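Local coordinates for protein lipopolysaccharide core heptose(I) kinase WaaP (Pseudomonas aeruginosa, PDB 6DFL) that phosphorylates the first heptose of the lipopolysaccharide inner core with ATP and magnesium, and also acts as a protein tyrosine kinase that autophosphorylates, at residues A[91-96]-A[112-117]; A[118-123]-A[170-175]; A[145-150]-A[182-187]. All coordinates share one frame; numbering follows the deposited sequence.

Contact 1. Residues A[91-96]-A[112-117]; sequences ATMTAV and IVTEEL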
loop_
_atom_site.group_PDB
_atom_site.type_symbol
_atom_site.label_atom_id
_atom_site.label_comp_id
_atom_site.label_asym_id
_atom_site.label_seq_id
_atom_site.Cartn_x
_atom_site.Cartn_y
_atom_site.Cartn_z
ATOM N N ALA A 91 -6.539 8.843 -1.558
ATOM C CA ALA A 91 -6.857 9.378 -0.250
ATOM C C ALA A 91 -5.580 9.672 0.553
ATOM O O ALA A 91 -4.720 8.806 0.728
ATOM C CB ALA A 91 -7.762 8.380 0.463
ATOM N N THR A 92 -5.441 10.905 1.018
ATOM C CA THR A 92 -4.212 11.309 1.679
ATOM C C THR A 92 -4.527 12.445 2.640
ATOM O O THR A 92 -5.695 12.739 2.923
ATOM C CB THR A 92 -3.144 11.707 0.652
ATOM O OG1 THR A 92 -1.906 11.969 1.322
ATOM C CG2 THR A 92 -3.555 12.949 -0.084
HETATM N N MSE A 93 -3.468 13.071 3.152
HETATM C CA MSE A 93 -3.606 14.194 4.048
HETATM C C MSE A 93 -4.242 15.347 3.322
HETATM O O MSE A 93 -4.186 15.435 2.100
HETATM C CB MSE A 93 -2.253 14.632 4.611
HETATM C CG MSE A 93 -1.609 13.649 5.560
HETATM SE SE MSE A 93 0.302 13.706 5.284
HETATM C CE MSE A 93 0.873 13.944 7.179
ATOM N N THR A 94 -4.848 16.245 4.076
ATOM C CA THR A 94 -5.340 17.497 3.534
ATOM C C THR A 94 -4.434 18.597 4.058
ATOM O O THR A 94 -4.071 18.588 5.235
ATOM C CB THR A 94 -6.796 17.723 3.930
ATOM O OG1 THR A 94 -7.597 16.701 3.329
ATOM C CG2 THR A 94 -7.283 19.088 3.473
ATOM N N ALA A 95 -4.028 19.502 3.173
ATOM C CA ALA A 95 -3.079 20.560 3.493
ATOM C C ALA A 95 -3.836 21.867 3.660
ATOM O O ALA A 95 -4.478 22.337 2.719
ATOM C CB ALA A 95 -2.033 20.696 2.394
ATOM N N VAL A 96 -3.756 22.453 4.852
ATOM C CA VAL A 96 -4.470 23.695 5.134
ATOM C C VAL A 96 -3.574 24.924 5.082
ATOM O O VAL A 96 -4.093 26.052 5.089
ATOM C CB VAL A 96 -5.179 23.632 6.502
ATOM C CG1 VAL A 96 -6.357 22.678 6.436
ATOM C CG2 VAL A 96 -4.197 23.200 7.602
ATOM N N ILE A 112 4.521 23.720 5.823
ATOM C CA ILE A 112 3.265 23.130 5.399
ATOM C C ILE A 112 2.581 22.539 6.619
ATOM O O ILE A 112 3.204 21.826 7.408
ATOM C CB ILE A 112 3.472 22.073 4.288
ATOM C CG1 ILE A 112 2.155 21.437 3.876
ATOM C CG2 ILE A 112 4.462 20.996 4.714
ATOM C CD1 ILE A 112 2.336 20.436 2.747
ATOM N N VAL A 113 1.290 22.812 6.751
ATOM C CA VAL A 113 0.463 22.295 7.833
ATOM C C VAL A 113 -0.602 21.373 7.238
ATOM O O VAL A 113 -1.413 21.817 6.421
ATOM C CB VAL A 113 -0.199 23.435 8.610
ATOM C CG1 VAL A 113 -0.997 22.864 9.750
ATOM C CG2 VAL A 113 0.853 24.422 9.068
ATOM N N THR A 114 -0.622 20.113 7.683
ATOM C CA THR A 114 -1.590 19.108 7.273
ATOM C C THR A 114 -2.532 18.778 8.422
ATOM O O THR A 114 -2.118 18.722 9.582
ATOM C CB THR A 114 -0.895 17.810 6.827
ATOM O OG1 THR A 114 -0.171 17.236 7.930
ATOM C CG2 THR A 114 0.064 18.076 5.675
ATOM N N GLU A 115 -3.795 18.529 8.085
ATOM C CA GLU A 115 -4.760 18.045 9.060
ATOM C C GLU A 115 -4.364 16.673 9.591
ATOM O O GLU A 115 -3.737 15.866 8.898
ATOM C CB GLU A 115 -6.153 17.949 8.448
ATOM C CG GLU A 115 -6.853 19.275 8.244
ATOM C CD GLU A 115 -8.209 19.108 7.547
ATOM O OE1 GLU A 115 -8.502 18.002 7.029
ATOM O OE2 GLU A 115 -8.986 20.086 7.515
ATOM N N GLU A 116 -4.740 16.414 10.839
ATOM C CA GLU A 116 -4.558 15.092 11.406
ATOM C C GLU A 116 -5.628 14.147 10.874
ATOM O O GLU A 116 -6.784 14.530 10.683
ATOM C CB GLU A 116 -4.621 15.136 12.927
ATOM C CG GLU A 116 -4.192 13.834 13.570
ATOM C CD GLU A 116 -4.163 13.906 15.091
ATOM O OE1 GLU A 116 -5.130 14.440 15.673
ATOM O OE2 GLU A 116 -3.172 13.428 15.691
ATOM N N LEU A 117 -5.229 12.909 10.635
ATOM C CA LEU A 117 -6.147 11.852 10.257
ATOM C C LEU A 117 -6.365 10.968 11.474
ATOM O O LEU A 117 -5.420 10.338 11.967
ATOM C CB LEU A 117 -5.589 11.050 9.088
ATOM C CG LEU A 117 -5.393 11.915 7.854
ATOM C CD1 LEU A 117 -4.260 11.344 7.039
ATOM C CD2 LEU A 117 -6.684 11.992 7.052
#

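Contact 2. Residues A[118-123]-A[170-175]; sequences APTVDL and LLHTDK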
loop_
_atom_site.group_PDB
_atom_site.type_symbol
_atom_site.label_atom_id
_atom_site.label_comp_id
_atom_site.label_asym_id
_atom_site.label_seq_id
_atom_site.Cartn_x
_atom_site.Cartn_y
_atom_site.Cartn_z
ATOM N N ALA A 118 -7.598 10.937 11.966
ATOM C CA ALA A 118 -7.868 10.259 13.225
ATOM C C ALA A 118 -9.369 10.072 13.380
ATOM O O ALA A 118 -10.145 10.939 12.969
ATOM C CB ALA A 118 -7.292 11.058 14.403
ATOM N N PRO A 119 -9.823 8.959 13.966
ATOM C CA PRO A 119 -8.951 7.895 14.474
ATOM C C PRO A 119 -8.455 6.961 13.368
ATOM O O PRO A 119 -9.221 6.573 12.490
ATOM C CB PRO A 119 -9.858 7.150 15.454
ATOM C CG PRO A 119 -11.229 7.322 14.874
ATOM C CD PRO A 119 -11.246 8.690 14.237
ATOM N N THR A 120 -7.169 6.631 13.420
ATOM C CA THR A 120 -6.522 5.771 12.447
ATOM C C THR A 120 -5.581 4.823 13.165
ATOM O O THR A 120 -5.109 5.097 14.268
ATOM C CB THR A 120 -5.715 6.569 11.416
ATOM O OG1 THR A 120 -4.707 7.325 12.096
ATOM C CG2 THR A 120 -6.603 7.528 10.642
ATOM N N VAL A 121 -5.307 3.698 12.525
ATOM C CA VAL A 121 -4.199 2.829 12.900
ATOM C C VAL A 121 -3.406 2.534 11.637
ATOM O O VAL A 121 -3.987 2.160 10.603
ATOM C CB VAL A 121 -4.676 1.522 13.562
ATOM C CG1 VAL A 121 -5.698 0.810 12.679
ATOM C CG2 VAL A 121 -3.494 0.629 13.841
ATOM N N ASP A 122 -2.096 2.739 11.697
ATOM C CA ASP A 122 -1.275 2.453 10.538
ATOM C C ASP A 122 -1.170 0.945 10.357
ATOM O O ASP A 122 -1.391 0.161 11.286
ATOM C CB ASP A 122 0.105 3.118 10.658
ATOM C CG ASP A 122 1.092 2.331 11.496
ATOM O OD1 ASP A 122 1.404 1.169 11.145
ATOM O OD2 ASP A 122 1.629 2.902 12.486
ATOM N N LEU A 123 -0.816 0.542 9.141
ATOM C CA LEU A 123 -1.001 -0.843 8.736
ATOM C C LEU A 123 0.068 -1.766 9.300
ATOM O O LEU A 123 -0.185 -2.974 9.426
ATOM C CB LEU A 123 -1.044 -0.932 7.203
ATOM C CG LEU A 123 -2.386 -0.611 6.524
ATOM C CD1 LEU A 123 -2.362 -0.902 4.992
ATOM C CD2 LEU A 123 -3.544 -1.343 7.193
ATOM N N LEU A 170 -2.673 4.613 6.456
ATOM C CA LEU A 170 -3.557 4.672 7.607
ATOM C C LEU A 170 -4.850 3.930 7.299
ATOM O O LEU A 170 -5.524 4.209 6.295
ATOM C CB LEU A 170 -3.827 6.121 7.990
ATOM C CG LEU A 170 -2.566 6.837 8.509
ATOM C CD1 LEU A 170 -2.920 8.075 9.305
ATOM C CD2 LEU A 170 -1.675 5.893 9.322
ATOM N N LEU A 171 -5.171 2.960 8.140
ATOM C CA LEU A 171 -6.491 2.355 8.139
ATOM C C LEU A 171 -7.403 3.184 9.034
ATOM O O LEU A 171 -7.021 3.560 10.151
ATOM C CB LEU A 171 -6.402 0.915 8.628
ATOM C CG LEU A 171 -7.729 0.242 8.904
ATOM C CD1 LEU A 171 -8.461 -0.122 7.598
ATOM C CD2 LEU A 171 -7.454 -0.986 9.725
ATOM N N HIS A 172 -8.600 3.490 8.547
ATOM C CA HIS A 172 -9.481 4.408 9.258
ATOM C C HIS A 172 -10.365 3.642 10.232
ATOM O O HIS A 172 -11.108 2.747 9.827
ATOM C CB HIS A 172 -10.316 5.216 8.277
ATOM C CG HIS A 172 -9.569 6.364 7.680
ATOM N ND1 HIS A 172 -9.484 7.593 8.296
ATOM C CD2 HIS A 172 -8.837 6.460 6.545
ATOM C CE1 HIS A 172 -8.751 8.404 7.557
ATOM N NE2 HIS A 172 -8.350 7.743 6.486
ATOM N N THR A 173 -10.285 4.005 11.517
ATOM C CA THR A 173 -10.985 3.304 12.588
ATOM C C THR A 173 -12.186 4.073 13.133
ATOM O O THR A 173 -12.689 3.737 14.209
ATOM C CB THR A 173 -10.027 2.990 13.737
ATOM O OG1 THR A 173 -9.408 4.202 14.176
ATOM C CG2 THR A 173 -8.966 2.005 13.284
ATOM N N ASP A 174 -12.651 5.107 12.429
ATOM C CA ASP A 174 -13.881 5.778 12.839
ATOM C C ASP A 174 -15.115 4.904 12.656
ATOM O O ASP A 174 -16.192 5.267 13.139
ATOM C CB ASP A 174 -14.050 7.089 12.069
ATOM C CG ASP A 174 -13.718 6.947 10.583
ATOM O OD1 ASP A 174 -14.357 6.121 9.878
ATOM O OD2 ASP A 174 -12.810 7.680 10.118
ATOM N N LYS A 175 -14.993 3.774 11.972
ATOM C CA LYS A 175 -16.059 2.819 11.766
ATOM C C LYS A 175 -15.478 1.429 11.947
ATOM O O LYS A 175 -14.250 1.256 11.850
ATOM C CB LYS A 175 -16.688 2.951 10.368
ATOM C CG LYS A 175 -17.744 4.041 10.247
ATOM C CD LYS A 175 -17.759 4.665 8.856
ATOM C CE LYS A 175 -17.899 3.618 7.740
ATOM N NZ LYS A 175 -19.265 3.024 7.629
#

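Contact 3. Residues A[145-150]-A[182-187]; sequences EAVARM and FRLSVI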
loop_
_atom_site.group_PDB
_atom_site.type_symbol
_atom_site.label_atom_id
_atom_site.label_comp_id
_atom_site.label_asym_id
_atom_site.label_seq_id
_atom_site.Cartn_x
_atom_site.Cartn_y
_atom_site.Cartn_z
ATOM N N GLU A 145 -4.877 -5.671 -1.529
ATOM C CA GLU A 145 -5.280 -5.133 -2.823
ATOM C C GLU A 145 -5.514 -3.639 -2.741
ATOM O O GLU A 145 -5.178 -2.906 -3.678
ATOM C CB GLU A 145 -6.533 -5.843 -3.341
ATOM C CG GLU A 145 -6.305 -7.315 -3.565
ATOM C CD GLU A 145 -7.488 -7.979 -4.249
ATOM O OE1 GLU A 145 -8.345 -7.231 -4.774
ATOM O OE2 GLU A 145 -7.555 -9.232 -4.255
ATOM N N ALA A 146 -6.094 -3.169 -1.637
ATOM C CA ALA A 146 -6.322 -1.738 -1.503
ATOM C C ALA A 146 -5.010 -0.957 -1.547
ATOM O O ALA A 146 -4.989 0.199 -1.988
ATOM C CB ALA A 146 -7.076 -1.449 -0.208
ATOM N N VAL A 147 -3.898 -1.568 -1.137
ATOM C CA VAL A 147 -2.644 -0.827 -1.204
ATOM C C VAL A 147 -2.085 -0.902 -2.609
ATOM O O VAL A 147 -1.574 0.090 -3.145
ATOM C CB VAL A 147 -1.634 -1.343 -0.161
ATOM C CG1 VAL A 147 -0.327 -0.592 -0.275
ATOM C CG2 VAL A 147 -2.226 -1.219 1.234
ATOM N N ALA A 148 -2.160 -2.086 -3.211
ATOM C CA ALA A 148 -1.839 -2.229 -4.627
ATOM C C ALA A 148 -2.542 -1.164 -5.466
ATOM O O ALA A 148 -1.914 -0.523 -6.308
ATOM C CB ALA A 148 -2.194 -3.629 -5.090
ATOM N N ARG A 149 -3.812 -0.880 -5.180
ATOM C CA ARG A 149 -4.514 0.127 -5.972
ATOM C C ARG A 149 -3.978 1.523 -5.719
ATOM O O ARG A 149 -3.835 2.325 -6.652
ATOM C CB ARG A 149 -6.017 0.086 -5.693
ATOM C CG ARG A 149 -6.749 -1.015 -6.448
ATOM C CD ARG A 149 -8.261 -0.887 -6.312
ATOM N NE ARG A 149 -8.711 -0.741 -4.922
ATOM C CZ ARG A 149 -9.171 -1.740 -4.170
ATOM N NH1 ARG A 149 -9.238 -2.974 -4.676
ATOM N NH2 ARG A 149 -9.562 -1.505 -2.912
HETATM N N MSE A 150 -3.697 1.853 -4.460
HETATM C CA MSE A 150 -3.311 3.211 -4.145
HETATM C C MSE A 150 -1.939 3.507 -4.695
HETATM O O MSE A 150 -1.719 4.551 -5.307
HETATM C CB MSE A 150 -3.351 3.432 -2.660
HETATM C CG MSE A 150 -4.746 3.451 -2.087
HETATM SE SE MSE A 150 -4.611 3.909 -0.193
HETATM C CE MSE A 150 -3.975 5.736 -0.305
ATOM N N PHE A 182 -13.814 -0.524 4.356
ATOM C CA PHE A 182 -12.663 0.080 5.023
ATOM C C PHE A 182 -12.032 1.083 4.069
ATOM O O PHE A 182 -12.083 0.904 2.849
ATOM C CB PHE A 182 -11.624 -0.966 5.442
ATOM C CG PHE A 182 -10.956 -1.660 4.288
ATOM C CD1 PHE A 182 -11.482 -2.834 3.768
ATOM C CD2 PHE A 182 -9.794 -1.151 3.731
ATOM C CE1 PHE A 182 -10.868 -3.492 2.705
ATOM C CE2 PHE A 182 -9.170 -1.802 2.657
ATOM C CZ PHE A 182 -9.714 -2.977 2.145
ATOM N N ARG A 183 -11.427 2.134 4.624
ATOM C CA ARG A 183 -10.729 3.103 3.790
ATOM C C ARG A 183 -9.321 3.357 4.312
ATOM O O ARG A 183 -9.083 3.400 5.526
ATOM C CB ARG A 183 -11.497 4.422 3.690
ATOM C CG ARG A 183 -11.767 5.100 4.994
ATOM C CD ARG A 183 -12.659 6.302 4.779
ATOM N NE ARG A 183 -12.857 7.033 6.021
ATOM C CZ ARG A 183 -12.302 8.207 6.298
ATOM N NH1 ARG A 183 -11.508 8.800 5.411
ATOM N NH2 ARG A 183 -12.543 8.789 7.465
ATOM N N LEU A 184 -8.392 3.505 3.375
ATOM C CA LEU A 184 -7.003 3.797 3.645
ATOM C C LEU A 184 -6.708 5.252 3.306
ATOM O O LEU A 184 -7.443 5.894 2.555
ATOM C CB LEU A 184 -6.087 2.864 2.851
ATOM C CG LEU A 184 -6.224 1.383 3.205
ATOM C CD1 LEU A 184 -5.207 0.547 2.467
ATOM C CD2 LEU A 184 -6.105 1.156 4.712
ATOM N N SER A 185 -5.653 5.788 3.929
ATOM C CA SER A 185 -5.026 7.028 3.500
ATOM C C SER A 185 -3.521 6.823 3.503
ATOM O O SER A 185 -2.973 6.204 4.425
ATOM C CB SER A 185 -5.386 8.198 4.407
ATOM O OG SER A 185 -6.779 8.375 4.468
ATOM N N VAL A 186 -2.863 7.312 2.472
ATOM C CA VAL A 186 -1.407 7.326 2.456
ATOM C C VAL A 186 -0.935 8.623 3.107
ATOM O O VAL A 186 -1.509 9.695 2.880
ATOM C CB VAL A 186 -0.866 7.186 1.024
ATOM C CG1 VAL A 186 -1.453 8.276 0.105
ATOM C CG2 VAL A 186 0.679 7.220 1.025
ATOM N N ILE A 187 0.099 8.526 3.937
ATOM C CA ILE A 187 0.615 9.722 4.589
ATOM C C ILE A 187 2.107 9.794 4.351
ATOM O O ILE A 187 2.648 9.034 3.539
ATOM C CB ILE A 187 0.306 9.729 6.094
ATOM C CG1 ILE A 187 1.023 8.549 6.760
ATOM C CG2 ILE A 187 -1.195 9.678 6.331
ATOM C CD1 ILE A 187 1.192 8.675 8.261
#

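Contact 1. Residues A[91-96]-A[112-117]
Thr94 and Val96 meet Val113 and Glu115 through two backbone hydrogen bonds. Glu115 N donates to Thr94 O at 2.9 Å, with an N-H...O angle of 159°. Val96 N donates to Val113 O, also at 2.9 Å. Between these bonds Ala95 and Thr114 form an antiparallel non-hydrogen-bonded pair. Their side chains share one face of the sheet. This is the open end of the hairpin of strands 95-101 and 109-115, in the antiparallel sheet of the kinase N-lobe.

Just before the strand, Met93, a selenomethionine here, lies against Thr114. Its chain bends at chi2 and chi3, which brings CE to 3.5 Å from Thr114 OG1. Its CG touches Leu117 CD1 at 3.8 Å, the two side chains crossing at about a right angle. Glu115 is extended beyond CG and runs alongside Thr94, with OE1 3.5 Å from Thr94 CB. Val96 CG1 meets the Glu115 chain nearly at a right angle, 3.8 Å from OE2. Val96 CG2 packs on Val113 CG1 at 3.9 Å.

Further out, Thr114 OG1 bonds to Lys51 NZ of strand 48-53. Thr92 OG1 reaches Val186 O, and Met93 O bonds to His86 of helix 76-87. Tyr48 lies against Val96, Val113 and Glu115. The chain beyond strand 109-115 is consistent with the hinge of the protein kinase superfamily.

Two backbone bonds therefore hold the strand ends together. The Thr114 hydroxyl serves a lysine rather than residues 91-96, while Met93 and Leu117 supply apolar packing as the strands part.

Contact 2. Residues A[118-123]-A[170-175]
Val121 CG1 stands between its backbone N and carbonyl carbon (chi1 53°), a rotation that puts it 3.5 Å from Thr173 CG2. Leu171 instead has CG opposite its backbone N (chi1 170°). Its CD2 lies 3.9 Å from Val121 CG1, and these two side chains run alongside each other, pointing the same way. They share one face of a small antiparallel sheet in the C-lobe of the kinase fold. Strand 120-122 is an outer strand of this sheet and strand 169-172 is the middle one.

Val121 and Leu171 form a hydrogen-bonded pair. Val121 N approaches Leu171 O at 2.9 Å, in the carbonyl plane. The return bond, Leu171 N to Val121 O, is 2.8 Å long, with its donor tilted 34° from the carbonyl plane of Val121. Past the last bridge pair, Thr173 N donates to the carbonyl O of Pro119, coming from above the carbonyl plane.

On the opposite face Leu170 straddles two partners. Its CD1 meets Thr120 OG1, and its CD2 packs on Asp122 CB at 3.6 Å. That Thr120 hydroxyl is hydrogen-bonded to Leu117 O. Thr120 CG2 lies oblique to the His172 ring, whose NE2 bonds to Ser185 OG of the third strand.

Asp122 ends the strand and N-caps helix 123-127, with OD1 bonded to Val125 N. The next residue, Leu123, lines the pocket of the bound palmitoyl thioester. Its CD2 rests 3.9 Å from Leu171 CB, where the two leucines cross at about a right angle.

Contact 3. Residues A[145-150]-A[182-187]
Met150, a selenomethionine here, and Leu184 cross at a slant, with SE of Met150 set 3.5 Å from Leu184 CB. The turn about the CG-SE bond of Met150 (chi3 67°) carries CE over the strand backbone, 3.4 Å from Val186 N, and against Val186 CG1 at 3.6 Å. The side chains of Met150 and Val186 point in opposite senses as they pass. The touching is done by the Met150 CE methyl.

Leu184 points toward the helix. Its CD1 wedges between two helix residues, Val147 CG2 at 3.7 Å and Ala146 CB at 3.8 Å. The Val147 side chain lies nearly perpendicular to that of Leu184. The small methyl of Ala146 also receives the Phe182 ring. Phe182 comes edge-on to it: its CE2 is 3.6 Å from Ala146 CB, and the methyl lies near the ring plane.

These residues join helix 137-156 to strand 184-186, an outer strand of the small C-lobe sheet. The helix segment and the strand run 40° apart, their axes 9.8 Å from each other at the closest point. Ala142 and Leu143, one turn earlier in the helix, continue the packing on Phe182. Leu143 also touches Leu184. Ser185 points away from the helix, and its OG is hydrogen-bonded to His172 NE2 of strand 169-172. Val147 also touches the bound palmitoyl thioester. Val186 touches His161, in the loop that leads to Asp163, the probable active-site residue.

Across this interface the attraction is dispersion between methyl, selenium and ring-edge surfaces. Such packing probably helps set the spacing of helix and strand by shape, while Val186 N finds its polar partner in the backbone of Ala91.

The three contacts run from the N-lobe into the C-lobe. Contacts 2 and 3 share one sheet: Leu170 N lies 2.6 Å from Ser185 O, a probable hydrogen bond. The centres of contacts 2 and 3 are 11 Å apart. Contact 1 joins both. Leu117 CB packs on Leu170 CD1 at 4.0 Å, and Thr92 OG1 reaches Val186 O at 2.8 Å, probably as a hydrogen bond. Asp163, the active site by similarity, has its side chain about 9 Å from that of Val186 and about 11 Å from that of Met93. Contacts 2 and 3 also border the bound palmitoyl thioester, about 4 Å from the side chains of both Leu123 and Val147.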